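Local coordinates for acyl-CoA hydrolase (Bacillus cereus, PDB 1Y7U), which probably hydrolyses the thioester bond of long-chain fatty acyl-CoA, releasing coenzyme A and the free fatty acid, at residues V103-Y106 with E111-I114; L43-M48 with V82-F87; P28-D33 with G39-S44. All coordinates share one frame; numbering follows the deposited sequence.

Interaction 1. Residues V103-Y106 with E111-I114; sequences VSEY and EKRI. With SO4 (sulfate ion), chain E.
Ser104 and Arg113 form an antiparallel hydrogen-bonded pair near the turn of the hairpin made by strands 95-105 and 112-125. Ser104 N donates to Arg113 O at 3.0 Å, whereas the return bond from Arg113 N is weak. Closer to the turn, Tyr106 N reaches Glu111 O at 3.0 Å, a bond that carries the pairing beyond the regular strands.

The closely packed part lies at Val103 and Ser104. With CG1 anti to the backbone N (chi1 179°), Val103 lays this methyl 3.5 Å from Arg113 O, and its CG2 branch meets CB of Ile114; beta-branched residues suit an extended backbone with a buried face. On the other face the small Ser104 lets its OG sit beside Arg113 CG, 3.7 Å away.

Toward the turn the contact is looser. Glu105 and Lys112 run side by side and touch through their methylene groups, but OE2 of Glu105 stays 4.7 Å from Lys112 NZ and makes its salt bridge with Arg56 of the third subunit. Separately, the extended chain of the partly exposed Arg113 runs past Ser104 OG to a sulfate, where NH2 bonds O4 at 2.9 Å, with the sulfur in the guanidinium plane. This ion, probably from the crystallisation liquor, is also held by Arg77.

Strand 81-91 lies beside strand 95-105, with Ser83 and Cys81 bonded to the backbones of Val103 and Glu105; strand 61-71 borders strand 112-125 on its other side. The loop of His74 and Pro75 touches Arg113, and Phe174 of the second subunit packs on Lys112 and Ile114.

Interaction 2. Residues L43-M48 with V82-F87; sequences LSEMDM and VSYESF
Glu45 lies across one face of the Tyr84 ring where helix 39-58 packs against strand 81-91, the central feature of the hot-dog fold, in which a curved antiparallel sheet wraps round a long helix. These two residues bury the most surface in the contact, and Met46 adds most of the rest.

Tyr84 points from the strand toward the helix. Its CG is anti to the carbonyl carbon (chi1 -54°), which carries the ring toward the helix, and chi2 (77°) turns a face to Glu45. The methylenes of Glu45 cover that face: CG stands 3.6 Å from the ring centroid, 25° off the normal, in a CH-pi contact displaced toward the rim. A glutamate suits this place because its aliphatic part can pack on an aromatic ring while, with the bend at chi2, the carboxylate leads away from the ring, its plane steeply inclined to it. The acid is not left without a partner, since OE2 forms a salt bridge with Lys22 on the adjoining strand 20-25.

Met46, a selenomethionine here, heads deeper between helix and sheet. Its flexible, unbranched chain fits a surface built from several strands, where it also touches Val100, Val102, Ala116 and Met67; Val102 packs on Tyr84 as well. Met46 thus borders the tyrosine without stacking on it: its CG is 4.4 Å from Tyr84 CD2.

Interaction 3. Residues P28-D33 with G39-S44; sequences PTDLND and GGKILS
Asp30 and Lys41 make a loose surface contact of opposite charges, joining the loop after strand 20-25 to the first turn of helix 39-58. They alone carry it, and both are partly exposed.

Their side chains cross obliquely, and the carboxylate of Asp30 meets the lysine along its shaft more closely than at its tip. OD1 of Asp30 lies 3.5 Å from Lys41 CD, and OD2 of Asp30 is 3.4 Å from Lys41 CE. The ammonium is farther off: Lys41 NZ stands 4.0 Å from Asp30 OD2, a long salt bridge rather than a hydrogen bond. Such a pair would probably give some electrostatic attraction, with little directional constraint.

Lys41 leaves the helix with CG anti to its backbone N (-177°), then bends at chi2 (55°) and stays extended to NZ. The bend brings the methylenes alongside the aspartate and also places NZ within a long, weak ion pair of Glu45, one turn further along the helix. A lysine suits this position because its methylenes can lie along the carboxylate while the amino group stays near two acids. Asp30, much shorter, gets its place from the backbone: it ends a 3-10 turn, in which Leu31 N donates to Pro28 O at 2.9 Å, and its own backbone bonds to Phe38 just before the helix.

Nearby, Gly40 N donates to Asp47 OD2 of the second subunit; the lack of a side chain at Gly39 is consistent with close approach across this interface. A bound coenzyme A touches Ile42. Thr36, in the loop before the helix, also binds CoA in this protein, though not in this chain of the model. A helix start at both a subunit interface and CoA is characteristic of hot-dog thioesterases.

Along the chain, interaction 3 comes first, interaction 2 begins where it ends, and interaction 1 follows. Interactions 2 and 3 share helix 39-58, including Leu43 and Ser44; their centres are 13 Å apart, and Ile42 O touches Tyr84 CE2 (4.0 Å). Interactions 1 and 2, with centres 14 Å apart, share the five-stranded sheet: strands 81-91 and 95-105 are neighbours, and the two contacts meet where Ser83 adjoins Val103. Interactions 1 and 3 do not touch, their nearest atoms being about 8 Å apart. Together they lead from the helix start, through the helix-sheet core, to the hairpin end of one hot-dog domain, and all three adjoin the second subunit.

Interaction 1. Residues V103-Y106 with E111-I114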
# COMPACT_ATOMS: atom_id res chain seq x y z
N VAL A 103 -0.90 22.95 -1.75
CA VAL A 103 -1.91 23.72 -1.05
C VAL A 103 -2.85 22.87 -0.22
O VAL A 103 -3.44 21.92 -0.72
CB VAL A 103 -2.76 24.51 -2.05
CG1 VAL A 103 -3.83 25.31 -1.33
CG2 VAL A 103 -1.88 25.42 -2.86
N SER A 104 -3.00 23.22 1.06
CA SER A 104 -3.90 22.49 1.93
C SER A 104 -5.21 23.28 2.01
O SER A 104 -5.21 24.50 1.94
CB SER A 104 -3.29 22.31 3.32
OG SER A 104 -3.02 23.56 3.93
N GLU A 105 -6.32 22.57 2.13
CA GLU A 105 -7.61 23.23 2.19
C GLU A 105 -8.50 22.63 3.26
O GLU A 105 -8.70 21.41 3.30
CB GLU A 105 -8.28 23.10 0.83
CG GLU A 105 -9.71 23.56 0.80
CD GLU A 105 -10.34 23.27 -0.54
OE1 GLU A 105 -11.56 23.49 -0.68
OE2 GLU A 105 -9.61 22.82 -1.45
N TYR A 106 -9.03 23.49 4.14
CA TYR A 106 -9.91 23.03 5.21
C TYR A 106 -11.21 22.53 4.60
O TYR A 106 -11.85 23.22 3.81
CB TYR A 106 -10.21 24.16 6.18
CG TYR A 106 -10.70 23.64 7.50
CD1 TYR A 106 -9.80 23.14 8.44
CD2 TYR A 106 -12.05 23.62 7.81
CE1 TYR A 106 -10.24 22.62 9.65
CE2 TYR A 106 -12.50 23.10 9.03
CZ TYR A 106 -11.59 22.61 9.95
OH TYR A 106 -12.02 22.10 11.15
N GLU A 111 -10.83 27.45 3.64
CA GLU A 111 -9.60 28.19 3.83
C GLU A 111 -8.44 27.44 3.19
O GLU A 111 -8.10 26.33 3.62
CB GLU A 111 -9.29 28.35 5.32
CG GLU A 111 -10.34 29.06 6.16
CD GLU A 111 -10.59 30.49 5.72
OE1 GLU A 111 -9.63 31.15 5.27
OE2 GLU A 111 -11.74 30.96 5.84
N LYS A 112 -7.84 28.02 2.17
CA LYS A 112 -6.70 27.39 1.52
C LYS A 112 -5.45 28.13 1.98
O LYS A 112 -5.54 29.21 2.54
CB LYS A 112 -6.78 27.52 0.00
CG LYS A 112 -7.95 26.87 -0.65
CD LYS A 112 -7.86 27.05 -2.15
CE LYS A 112 -9.00 26.35 -2.86
NZ LYS A 112 -8.91 26.50 -4.35
N ARG A 113 -4.30 27.52 1.74
CA ARG A 113 -3.02 28.14 2.06
C ARG A 113 -1.92 27.24 1.55
O ARG A 113 -2.04 26.02 1.61
CB ARG A 113 -2.86 28.40 3.55
CG ARG A 113 -2.92 27.21 4.44
CD ARG A 113 -2.66 27.67 5.86
NE ARG A 113 -2.70 26.58 6.82
CZ ARG A 113 -2.42 26.73 8.11
NH1 ARG A 113 -2.07 27.92 8.59
NH2 ARG A 113 -2.49 25.69 8.93
N ILE A 114 -0.87 27.85 1.03
CA ILE A 114 0.23 27.08 0.48
C ILE A 114 1.15 26.57 1.60
O ILE A 114 1.75 27.34 2.33
CB ILE A 114 0.99 27.91 -0.62
CG1 ILE A 114 2.45 28.08 -0.26
CG2 ILE A 114 0.32 29.23 -0.85
CD1 ILE A 114 3.25 26.81 -0.47
S SO4 E . -2.40 25.45 12.71
O1 SO4 E . -3.27 24.36 12.15
O2 SO4 E . -3.27 26.56 13.23
O3 SO4 E . -1.56 24.85 13.80
O4 SO4 E . -1.50 26.05 11.67

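Interaction 2. Residues L43-M48 with V82-F87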
# COMPACT_ATOMS: atom_id res chain seq x y z
N LEU A 43 6.95 15.27 0.08
CA LEU A 43 8.07 15.20 -0.84
C LEU A 43 7.83 14.11 -1.89
O LEU A 43 8.02 14.34 -3.08
CB LEU A 43 9.36 14.93 -0.08
CG LEU A 43 9.75 16.02 0.92
CD1 LEU A 43 10.91 15.57 1.79
CD2 LEU A 43 10.08 17.29 0.17
N SER A 44 7.42 12.92 -1.45
CA SER A 44 7.18 11.84 -2.40
C SER A 44 6.19 12.32 -3.46
O SER A 44 6.37 12.11 -4.66
CB SER A 44 6.62 10.62 -1.69
OG SER A 44 6.44 9.55 -2.61
N GLU A 45 5.14 12.99 -3.00
CA GLU A 45 4.12 13.47 -3.90
C GLU A 45 4.57 14.59 -4.82
O GLU A 45 4.17 14.64 -5.98
CB GLU A 45 2.90 13.92 -3.11
CG GLU A 45 1.62 13.43 -3.71
CD GLU A 45 1.46 11.94 -3.58
OE1 GLU A 45 1.04 11.49 -2.49
OE2 GLU A 45 1.77 11.21 -4.54
N MSE A 46 5.40 15.51 -4.31
CA MSE A 46 5.87 16.61 -5.14
C MSE A 46 6.65 16.05 -6.32
O MSE A 46 6.42 16.42 -7.47
CB MSE A 46 6.78 17.54 -4.35
CG MSE A 46 6.10 18.23 -3.20
SE MSE A 46 7.33 19.41 -2.30
CE MSE A 46 6.39 21.07 -2.55
N ASP A 47 7.57 15.14 -6.02
CA ASP A 47 8.40 14.51 -7.04
C ASP A 47 7.54 13.75 -8.05
O ASP A 47 7.76 13.83 -9.25
CB ASP A 47 9.40 13.55 -6.37
CG ASP A 47 10.21 12.74 -7.37
OD1 ASP A 47 10.99 13.34 -8.13
OD2 ASP A 47 10.06 11.49 -7.40
N MSE A 48 6.54 13.04 -7.54
CA MSE A 48 5.66 12.24 -8.39
C MSE A 48 4.95 13.06 -9.43
O MSE A 48 5.05 12.81 -10.64
CB MSE A 48 4.63 11.52 -7.53
CG MSE A 48 3.70 10.61 -8.32
SE MSE A 48 4.61 9.20 -9.30
CE MSE A 48 4.40 9.94 -11.05
N VAL A 82 -5.17 18.05 0.51
CA VAL A 82 -3.99 18.53 -0.21
C VAL A 82 -4.11 18.42 -1.71
O VAL A 82 -4.67 17.46 -2.23
CB VAL A 82 -2.72 17.76 0.17
CG1 VAL A 82 -2.14 18.30 1.43
CG2 VAL A 82 -3.03 16.29 0.34
N SER A 83 -3.57 19.41 -2.40
CA SER A 83 -3.56 19.43 -3.85
C SER A 83 -2.18 19.89 -4.28
O SER A 83 -1.58 20.75 -3.65
CB SER A 83 -4.64 20.37 -4.38
OG SER A 83 -4.93 21.38 -3.44
N TYR A 84 -1.66 19.27 -5.33
CA TYR A 84 -0.35 19.61 -5.85
C TYR A 84 -0.52 20.16 -7.24
O TYR A 84 -1.44 19.76 -7.96
CB TYR A 84 0.54 18.36 -5.92
CG TYR A 84 0.65 17.61 -4.63
CD1 TYR A 84 -0.39 16.78 -4.19
CD2 TYR A 84 1.76 17.75 -3.81
CE1 TYR A 84 -0.32 16.13 -2.96
CE2 TYR A 84 1.84 17.10 -2.59
CZ TYR A 84 0.79 16.29 -2.17
OH TYR A 84 0.85 15.69 -0.94
N GLU A 85 0.33 21.09 -7.62
CA GLU A 85 0.29 21.64 -8.96
C GLU A 85 1.73 21.71 -9.38
O GLU A 85 2.60 22.08 -8.59
CB GLU A 85 -0.33 23.03 -9.00
CG GLU A 85 -0.35 23.61 -10.42
CD GLU A 85 -0.94 25.01 -10.49
OE1 GLU A 85 -0.86 25.64 -11.56
OE2 GLU A 85 -1.48 25.48 -9.46
N SER A 86 2.00 21.34 -10.62
CA SER A 86 3.36 21.38 -11.10
C SER A 86 3.43 21.61 -12.60
O SER A 86 2.54 21.19 -13.36
CB SER A 86 4.07 20.07 -10.74
OG SER A 86 3.50 18.96 -11.42
N PHE A 87 4.48 22.30 -13.02
CA PHE A 87 4.72 22.56 -14.43
C PHE A 87 6.19 22.89 -14.59
O PHE A 87 6.86 23.30 -13.64
CB PHE A 87 3.85 23.71 -14.95
CG PHE A 87 3.80 24.88 -14.04
CD1 PHE A 87 2.80 24.98 -13.06
CD2 PHE A 87 4.75 25.89 -14.12
CE1 PHE A 87 2.77 26.05 -12.18
CE2 PHE A 87 4.72 26.97 -13.25
CZ PHE A 87 3.73 27.05 -12.27

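Interaction 3. Residues P28-D33 with G39-S44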
# COMPACT_ATOMS: atom_id res chain seq x y z
N PRO A 28 -4.93 8.64 7.41
CA PRO A 28 -4.30 8.42 8.71
C PRO A 28 -2.89 7.83 8.63
O PRO A 28 -2.02 8.21 9.41
CB PRO A 28 -5.28 7.50 9.41
CG PRO A 28 -5.91 6.75 8.28
CD PRO A 28 -6.18 7.86 7.31
N THR A 29 -2.68 6.90 7.71
CA THR A 29 -1.37 6.27 7.53
C THR A 29 -0.24 7.29 7.47
O THR A 29 0.82 7.10 8.06
CB THR A 29 -1.31 5.49 6.21
OG1 THR A 29 -2.44 4.61 6.11
CG2 THR A 29 -0.02 4.70 6.12
N ASP A 30 -0.48 8.36 6.72
CA ASP A 30 0.50 9.41 6.53
C ASP A 30 0.52 10.49 7.61
O ASP A 30 1.30 11.44 7.52
CB ASP A 30 0.29 10.05 5.15
CG ASP A 30 0.23 9.02 4.04
OD1 ASP A 30 1.22 8.28 3.86
OD2 ASP A 30 -0.81 8.95 3.34
N LEU A 31 -0.32 10.37 8.63
CA LEU A 31 -0.31 11.38 9.69
C LEU A 31 0.59 10.93 10.83
O LEU A 31 0.58 9.76 11.23
CB LEU A 31 -1.72 11.63 10.22
CG LEU A 31 -2.65 12.30 9.22
CD1 LEU A 31 -4.06 12.35 9.77
CD2 LEU A 31 -2.15 13.70 8.92
N ASN A 32 1.40 11.84 11.34
CA ASN A 32 2.27 11.49 12.44
C ASN A 32 1.46 11.66 13.72
O ASN A 32 0.24 11.81 13.68
CB ASN A 32 3.53 12.37 12.47
CG ASN A 32 3.22 13.83 12.71
OD1 ASN A 32 3.99 14.70 12.31
ND2 ASN A 32 2.11 14.12 13.38
N ASP A 33 2.18 11.65 14.83
CA ASP A 33 1.63 11.78 16.17
C ASP A 33 0.92 13.10 16.49
O ASP A 33 0.06 13.14 17.37
CB ASP A 33 2.77 11.56 17.16
CG ASP A 33 4.13 11.43 16.46
OD1 ASP A 33 4.50 10.32 16.05
OD2 ASP A 33 4.83 12.46 16.31
N GLY A 39 6.76 14.78 6.54
CA GLY A 39 7.30 15.58 5.46
C GLY A 39 7.50 14.72 4.23
O GLY A 39 7.27 15.15 3.11
N GLY A 40 7.91 13.47 4.46
CA GLY A 40 8.14 12.56 3.35
C GLY A 40 6.94 12.41 2.42
O GLY A 40 7.09 12.43 1.20
N LYS A 41 5.75 12.27 2.99
CA LYS A 41 4.58 12.11 2.16
C LYS A 41 4.50 13.23 1.14
O LYS A 41 4.31 12.97 -0.05
CB LYS A 41 3.31 12.08 3.01
CG LYS A 41 2.03 11.85 2.21
CD LYS A 41 2.09 10.60 1.37
CE LYS A 41 0.78 10.38 0.64
NZ LYS A 41 0.85 9.18 -0.24
N ILE A 42 4.65 14.47 1.59
CA ILE A 42 4.60 15.61 0.69
C ILE A 42 5.73 15.55 -0.36
O ILE A 42 5.49 15.75 -1.55
CB ILE A 42 4.66 16.93 1.47
CG1 ILE A 42 3.43 17.04 2.37
CG2 ILE A 42 4.69 18.12 0.52
CD1 ILE A 42 3.36 18.31 3.15
N LEU A 43 6.95 15.27 0.08
CA LEU A 43 8.07 15.20 -0.84
C LEU A 43 7.83 14.11 -1.89
O LEU A 43 8.02 14.34 -3.08
CB LEU A 43 9.36 14.93 -0.08
CG LEU A 43 9.75 16.02 0.92
CD1 LEU A 43 10.91 15.57 1.79
CD2 LEU A 43 10.08 17.29 0.17
N SER A 44 7.42 12.92 -1.45
CA SER A 44 7.18 11.84 -2.40
C SER A 44 6.19 12.32 -3.46
O SER A 44 6.37 12.11 -4.66
CB SER A 44 6.62 10.62 -1.69
OG SER A 44 6.44 9.55 -2.61